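Local coordinates for protein kallistatin (Homo sapiens, PDB 6F4V) that inhibits tissue kallikrein as a secreted serpin, forming a stable equimolar complex with the protease and being cleaved at its reactive site, at residues R52-I55 / L56-L59; M222-K225 / G226-V230; Q237-M240 / R241-E244. All coordinates share one frame; numbering follows the deposited sequence.

From the N terminus, the chain first meets contact 1, the last turns of helix 49-58. Contact 2 follows much later, at the tight turn between strands 217-223 and 228-235, where the chain doubles back and holds a sodium ion. Contact 3 comes soon after, where the loop leaving strand 228-235 enters helix 240-244. Each contact is local and closes only a short turn. The three lie in series, so none crosses or encloses another. Contacts 1 and 2 sit on opposite sides of the chain's centre, their own centres about 31 Å apart. Strand 228-235 links contacts 2 and 3, whose nearest atoms are about 13 Å apart.

Contact 1: R52-I55 / L56-L59; sequences RSQI and LEGL
Ile55 holds CG2 anti to its backbone N, with CG1 beside that N (chi1 -70°). Leu59, one turn later, sets CG anti to its own carbonyl carbon. The two side chains then run side by side and point the same way, and Ile55 CG2 meets Leu59 CD1 at 4.2 Å. Leu59 also lays its branch point over the backbone, with CG 3.4 Å from Ile55 O. That same oxygen accepts the N-H of Leu59 at 3.0 Å. This bond closes the C-terminal end of helix 49-58, where Leu59 has already left the helix. The preceding bonds follow the i to i+4 pattern of an alpha helix. Leu56 N reaches Arg52 O at 3.3 Å, and Gly58 N reaches Gln54 O at 3.0 Å. Glu57 N gives the shortest of the four, 2.8 Å to Ser53 O. Glu57 CG stands beside its own N, 3.4 Å from Ser53 O, and the chain runs on extended. Leu56 CG, one residue earlier, likewise stands beside its own N, 3.6 Å from Arg52 O. The apolar side of the helix faces its neighbours. Ile55 and Leu59 rest on helix 33-44, while Leu56 touches both that helix and Val71 of helix 68-83. Arg52 extends to a salt bridge with Glu68, and it also donates to the carbonyl of Ala47.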
loop_
_atom_site.group_PDB
_atom_site.type_symbol
_atom_site.label_atom_id
_atom_site.label_comp_id
_atom_site.label_asym_id
_atom_site.label_seq_id
_atom_site.Cartn_x
_atom_site.Cartn_y
_atom_site.Cartn_z
ATOM N N ARG A 52 -10.909 -6.280 -19.273
ATOM C CA ARG A 52 -10.545 -4.896 -18.949
ATOM C C ARG A 52 -11.506 -4.327 -17.905
ATOM O O ARG A 52 -11.087 -3.836 -16.856
ATOM C CB ARG A 52 -10.571 -4.066 -20.230
ATOM C CG ARG A 52 -9.937 -2.688 -20.153
ATOM C CD ARG A 52 -10.074 -2.049 -21.533
ATOM N NE ARG A 52 -9.312 -0.815 -21.700
ATOM C CZ ARG A 52 -8.161 -0.670 -22.372
ATOM N NH1 ARG A 52 -7.526 -1.704 -22.932
ATOM N NH2 ARG A 52 -7.602 0.551 -22.436
ATOM N N SER A 53 -12.807 -4.447 -18.159
ATOM C CA SER A 53 -13.791 -3.910 -17.206
ATOM C C SER A 53 -13.765 -4.675 -15.879
ATOM O O SER A 53 -13.894 -4.058 -14.823
ATOM C CB SER A 53 -15.201 -3.856 -17.809
ATOM O OG SER A 53 -15.638 -5.138 -18.165
ATOM N N GLN A 54 -13.564 -5.987 -15.924
ATOM C CA GLN A 54 -13.486 -6.780 -14.703
ATOM C C GLN A 54 -12.282 -6.410 -13.819
ATOM O O GLN A 54 -12.411 -6.448 -12.626
ATOM C CB GLN A 54 -13.484 -8.269 -15.024
ATOM C CG GLN A 54 -14.861 -8.687 -15.560
ATOM C CD GLN A 54 -15.219 -10.115 -15.319
ATOM O OE1 GLN A 54 -15.072 -10.631 -14.200
ATOM N NE2 GLN A 54 -15.805 -10.754 -16.349
ATOM N N ILE A 55 -11.153 -6.034 -14.404
ATOM C CA ILE A 55 -10.014 -5.622 -13.547
ATOM C C ILE A 55 -10.399 -4.320 -12.845
ATOM O O ILE A 55 -10.222 -4.190 -11.618
ATOM C CB ILE A 55 -8.719 -5.420 -14.348
ATOM C CG1 ILE A 55 -8.158 -6.747 -14.852
ATOM C CG2 ILE A 55 -7.659 -4.701 -13.507
ATOM C CD1 ILE A 55 -7.155 -6.524 -15.992
ATOM N N LEU A 56 -10.957 -3.377 -13.613
ATOM C CA LEU A 56 -11.329 -2.075 -13.047
ATOM C C LEU A 56 -12.424 -2.212 -12.017
ATOM O O LEU A 56 -12.360 -1.556 -10.990
ATOM C CB LEU A 56 -11.723 -1.077 -14.122
ATOM C CG LEU A 56 -10.574 -0.727 -15.074
ATOM C CD1 LEU A 56 -11.041 0.292 -16.098
ATOM C CD2 LEU A 56 -9.363 -0.221 -14.331
ATOM N N GLU A 57 -13.379 -3.128 -12.239
ATOM C CA GLU A 57 -14.427 -3.380 -11.234
ATOM C C GLU A 57 -13.886 -4.014 -9.962
ATOM O O GLU A 57 -14.296 -3.632 -8.891
ATOM C CB GLU A 57 -15.587 -4.223 -11.806
ATOM C CG GLU A 57 -16.409 -3.351 -12.725
ATOM C CD GLU A 57 -17.383 -4.099 -13.622
ATOM O OE1 GLU A 57 -17.249 -5.331 -13.781
ATOM O OE2 GLU A 57 -18.244 -3.393 -14.187
ATOM N N GLY A 58 -12.953 -4.950 -10.099
ATOM C CA GLY A 58 -12.256 -5.546 -8.969
ATOM C C GLY A 58 -11.544 -4.499 -8.099
ATOM O O GLY A 58 -11.480 -4.632 -6.869
ATOM N N LEU A 59 -11.015 -3.481 -8.761
ATOM C CA LEU A 59 -10.348 -2.357 -8.085
ATOM C C LEU A 59 -11.315 -1.366 -7.476
ATOM O O LEU A 59 -10.880 -0.353 -6.905
ATOM C CB LEU A 59 -9.413 -1.647 -9.061
ATOM C CG LEU A 59 -8.193 -2.444 -9.453
ATOM C CD1 LEU A 59 -7.444 -1.723 -10.566
ATOM C CD2 LEU A 59 -7.308 -2.687 -8.232
#

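Contact 2: M222-K225 / G226-V230; sequences MDYK and GDATV. With NA (sodium ion), chain J.
This is a beta-hairpin contact, formed where strand 217-223 turns back into strand 228-235 in an antiparallel sheet that has four strands within this chain, 228-235 being outermost there. Met222 and Val230 are a hydrogen-bonded pair, with Met222 N to Val230 O and Val230 N to Met222 O both 2.9 Å. Asp223 and Thr229 form the next, non-hydrogen-bonded pair, their side chains pointing the same way. A third bond, Tyr224 N to Ala228 O at 3.1 Å, is the last rung before the turn. The ring of Tyr224 extends along strand 228-235 toward Val230. Its CD2 meets Ala228 CB at 3.8 Å, and CZ lies obliquely 3.8 Å from Val230 CG1. With chi1 at -63°, CG stands beside the backbone N, and the ring edge comes near Ala228 O. The hydroxyl bonds to Thr329, and the ring lies nearly parallel to that of Trp173 (planes about 10° apart) and meets Phe169 edge-to-face. With an alanine in place of this tyrosine, Thr329 is likely to lose its hydroxyl partner and a gap would probably open beside Ala228 and Val230. The hairpin turn is also a sodium site. Tyr224 O (2.2 Å) and Gly226 O (2.4 Å) bind the ion together with three waters. One of these waters also donates to Ala228 O, and another accepts the N-H of Gly226. A side chain at Gly226 would run into Lys225 O at these backbone angles. Residues Ala228 to Val230 pair antiparallel with a strand of the other chain, which carries the sheet across the interface.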
loop_
_atom_site.group_PDB
_atom_site.type_symbol
_atom_site.label_atom_id
_atom_site.label_comp_id
_atom_site.label_asym_id
_atom_site.label_seq_id
_atom_site.Cartn_x
_atom_site.Cartn_y
_atom_site.Cartn_z
ATOM N N MET A 222 -1.299 11.622 13.407
ATOM C CA MET A 222 -0.053 12.376 13.437
ATOM C C MET A 222 0.254 12.915 12.052
ATOM O O MET A 222 0.162 12.203 11.036
ATOM C CB MET A 222 1.108 11.526 13.944
ATOM C CG MET A 222 1.008 11.211 15.411
ATOM S SD MET A 222 2.387 10.208 15.992
ATOM C CE MET A 222 3.677 11.444 15.989
ATOM N N ASP A 223 0.600 14.187 12.010
ATOM C CA ASP A 223 0.900 14.830 10.747
ATOM C C ASP A 223 2.367 14.653 10.441
ATOM O O ASP A 223 3.209 14.657 11.346
ATOM C CB ASP A 223 0.518 16.323 10.789
ATOM C CG ASP A 223 -1.015 16.526 10.811
ATOM O OD1 ASP A 223 -1.728 15.830 10.062
ATOM O OD2 ASP A 223 -1.535 17.258 11.656
ATOM N N TYR A 224 2.654 14.515 9.157
ATOM C CA TYR A 224 4.004 14.611 8.629
ATOM C C TYR A 224 4.250 16.016 8.091
ATOM O O TYR A 224 3.307 16.770 7.819
ATOM C CB TYR A 224 4.209 13.619 7.514
ATOM C CG TYR A 224 4.084 12.168 7.923
ATOM C CD1 TYR A 224 5.049 11.570 8.741
ATOM C CD2 TYR A 224 2.993 11.405 7.535
ATOM C CE1 TYR A 224 4.959 10.251 9.110
ATOM C CE2 TYR A 224 2.872 10.076 7.928
ATOM C CZ TYR A 224 3.861 9.493 8.678
ATOM O OH TYR A 224 3.746 8.179 9.069
ATOM N N LYS A 225 5.517 16.377 7.937
ATOM C CA LYS A 225 5.884 17.593 7.212
ATOM C C LYS A 225 5.681 17.306 5.737
ATOM O O LYS A 225 6.383 16.462 5.171
ATOM C CB LYS A 225 7.324 17.985 7.525
ATOM C CG LYS A 225 7.450 18.408 8.972
ATOM C CD LYS A 225 8.848 18.889 9.322
ATOM C CE LYS A 225 8.952 19.132 10.812
ATOM N NZ LYS A 225 10.301 19.653 11.159
ATOM N N GLY A 226 4.725 17.986 5.127
ATOM C CA GLY A 226 4.237 17.676 3.773
ATOM C C GLY A 226 2.814 17.159 3.785
ATOM O O GLY A 226 2.157 17.171 4.803
ATOM N N ASP A 227 2.336 16.701 2.646
ATOM C CA ASP A 227 0.914 16.458 2.475
ATOM C C ASP A 227 0.598 14.999 2.797
ATOM O O ASP A 227 0.140 14.247 1.913
ATOM C CB ASP A 227 0.491 16.813 1.062
ATOM C CG ASP A 227 0.649 18.306 0.766
ATOM O OD1 ASP A 227 0.539 19.111 1.703
ATOM O OD2 ASP A 227 0.846 18.658 -0.415
ATOM N N ALA A 228 0.867 14.598 4.028
ATOM C CA ALA A 228 0.549 13.240 4.469
ATOM C C ALA A 228 0.258 13.215 5.934
ATOM O O ALA A 228 0.766 14.026 6.696
ATOM C CB ALA A 228 1.662 12.260 4.115
ATOM N N THR A 229 -0.525 12.227 6.343
ATOM C CA THR A 229 -0.850 11.988 7.737
ATOM C C THR A 229 -0.827 10.487 7.983
ATOM O O THR A 229 -0.871 9.699 7.036
ATOM C CB THR A 229 -2.278 12.460 8.078
ATOM O OG1 THR A 229 -3.216 11.899 7.128
ATOM C CG2 THR A 229 -2.366 13.941 8.029
ATOM N N VAL A 230 -0.796 10.108 9.239
ATOM C CA VAL A 230 -0.973 8.707 9.620
ATOM C C VAL A 230 -1.990 8.637 10.741
ATOM O O VAL A 230 -1.918 9.401 11.706
ATOM C CB VAL A 230 0.372 8.018 10.001
ATOM C CG1 VAL A 230 1.089 8.706 11.153
ATOM C CG2 VAL A 230 0.181 6.537 10.334
HETATM NA NA NA J . 1.748 18.084 6.960
HETATM O O HOH W 1 -0.082 16.638 7.233
HETATM O O HOH W 2 3.270 19.994 6.605
HETATM O O HOH W 3 1.378 19.308 8.878
#

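Contact 3: Q237-M240 / R241-E244; sequences QGKM and REIE
Met240 O accepts the backbone N-H of Glu244 at 3.0 Å, almost straight at hydrogen (164°). Lys239 O takes Ile243 N at 3.3 Å, and a weaker bond runs from that same N-H to Met240 O. A water bridges Gly238 O and Arg241 N, so this early N-H of the helix has an acceptor. Together these backbone bonds start helix 240-244, the short helix that follows strand 228-235, with Lys239 at the N-cap position. Among van der Waals contacts, Met240 crosses Glu244 obliquely. Its CG lies 3.8 Å from Glu244 CD, and SD lies 3.9 Å from Glu244 OE2. The methionine first sends CG anti to the backbone N (chi1 176°), then bends at its next two torsions. Lys239 and Glu242 run side by side, with CD of each 3.8 Å from CD of the other. Charged groups make up the remaining set. Lys239 NZ and Glu242 OE2 are 4.5 Å apart, opposite charges beyond salt-bridge distance that probably attract only weakly. Arg241 NH1 does form a salt bridge with Glu244 OE1 at 3.1 Å, approaching from above the carboxylate plane. The arginine bends twice along its chain to get there, and its NH2 pairs with Glu245. Glu244 OE2 bonds to Tyr17 of helix 6-23 and forms a salt bridge with a basic side chain of the other protein chain.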
loop_
_atom_site.group_PDB
_atom_site.type_symbol
_atom_site.label_atom_id
_atom_site.label_comp_id
_atom_site.label_asym_id
_atom_site.label_seq_id
_atom_site.Cartn_x
_atom_site.Cartn_y
_atom_site.Cartn_z
ATOM N N GLN A 237 -7.806 -3.641 24.564
ATOM C CA GLN A 237 -7.229 -4.990 24.610
ATOM C C GLN A 237 -8.255 -6.058 24.197
ATOM O O GLN A 237 -9.381 -6.045 24.678
ATOM C CB GLN A 237 -6.592 -5.298 25.979
ATOM C CG GLN A 237 -7.428 -5.092 27.229
ATOM C CD GLN A 237 -6.568 -5.192 28.514
ATOM O OE1 GLN A 237 -6.689 -6.143 29.304
ATOM N NE2 GLN A 237 -5.668 -4.222 28.696
ATOM N N GLY A 238 -7.893 -6.923 23.256
ATOM C CA GLY A 238 -8.810 -7.981 22.790
ATOM C C GLY A 238 -9.912 -7.575 21.801
ATOM O O GLY A 238 -10.767 -8.393 21.441
ATOM N N LYS A 239 -9.904 -6.321 21.338
ATOM C CA LYS A 239 -11.007 -5.806 20.534
ATOM C C LYS A 239 -10.574 -5.506 19.094
ATOM O O LYS A 239 -11.327 -4.882 18.344
ATOM C CB LYS A 239 -11.617 -4.567 21.205
ATOM C CG LYS A 239 -12.204 -4.848 22.607
ATOM C CD LYS A 239 -13.451 -5.738 22.516
ATOM C CE LYS A 239 -14.071 -6.015 23.883
ATOM N NZ LYS A 239 -14.927 -4.857 24.278
ATOM N N MET A 240 -9.412 -6.028 18.692
ATOM C CA MET A 240 -8.898 -5.796 17.349
ATOM C C MET A 240 -9.910 -6.231 16.310
ATOM O O MET A 240 -10.192 -5.488 15.363
ATOM C CB MET A 240 -7.563 -6.537 17.113
ATOM C CG MET A 240 -7.029 -6.413 15.687
ATOM S SD MET A 240 -6.743 -4.712 15.139
ATOM C CE MET A 240 -5.195 -4.326 15.979
ATOM N N ARG A 241 -10.471 -7.439 16.469
ATOM C CA ARG A 241 -11.439 -7.912 15.474
ATOM C C ARG A 241 -12.657 -7.024 15.337
ATOM O O ARG A 241 -13.143 -6.828 14.209
ATOM C CB ARG A 241 -11.897 -9.373 15.699
ATOM C CG ARG A 241 -10.974 -10.418 15.083
ATOM C CD ARG A 241 -10.755 -10.228 13.583
ATOM N NE ARG A 241 -11.948 -10.446 12.756
ATOM C CZ ARG A 241 -12.071 -10.087 11.473
ATOM N NH1 ARG A 241 -11.097 -9.432 10.844
ATOM N NH2 ARG A 241 -13.196 -10.375 10.816
ATOM N N GLU A 242 -13.143 -6.485 16.450
ATOM C CA GLU A 242 -14.313 -5.603 16.420
ATOM C C GLU A 242 -14.069 -4.329 15.581
ATOM O O GLU A 242 -14.957 -3.820 14.858
ATOM C CB GLU A 242 -14.736 -5.182 17.829
ATOM C CG GLU A 242 -15.082 -6.373 18.726
ATOM C CD GLU A 242 -16.096 -6.055 19.820
ATOM O OE1 GLU A 242 -16.537 -7.034 20.477
ATOM O OE2 GLU A 242 -16.480 -4.863 20.018
ATOM N N ILE A 243 -12.851 -3.816 15.659
ATOM C CA ILE A 243 -12.508 -2.641 14.883
ATOM C C ILE A 243 -12.306 -3.007 13.418
ATOM O O ILE A 243 -12.765 -2.292 12.503
ATOM C CB ILE A 243 -11.260 -1.958 15.475
ATOM C CG1 ILE A 243 -11.496 -1.554 16.945
ATOM C CG2 ILE A 243 -10.881 -0.772 14.637
ATOM C CD1 ILE A 243 -12.730 -0.726 17.189
ATOM N N GLU A 244 -11.671 -4.149 13.176
ATOM C CA GLU A 244 -11.473 -4.605 11.794
ATOM C C GLU A 244 -12.804 -4.787 11.050
ATOM O O GLU A 244 -12.893 -4.481 9.850
ATOM C CB GLU A 244 -10.633 -5.884 11.772
ATOM C CG GLU A 244 -9.175 -5.646 12.150
ATOM C CD GLU A 244 -8.324 -6.908 12.128
ATOM O OE1 GLU A 244 -8.856 -7.995 12.390
ATOM O OE2 GLU A 244 -7.112 -6.838 11.875
HETATM O O HOH W 4 -9.927 -9.344 18.563
#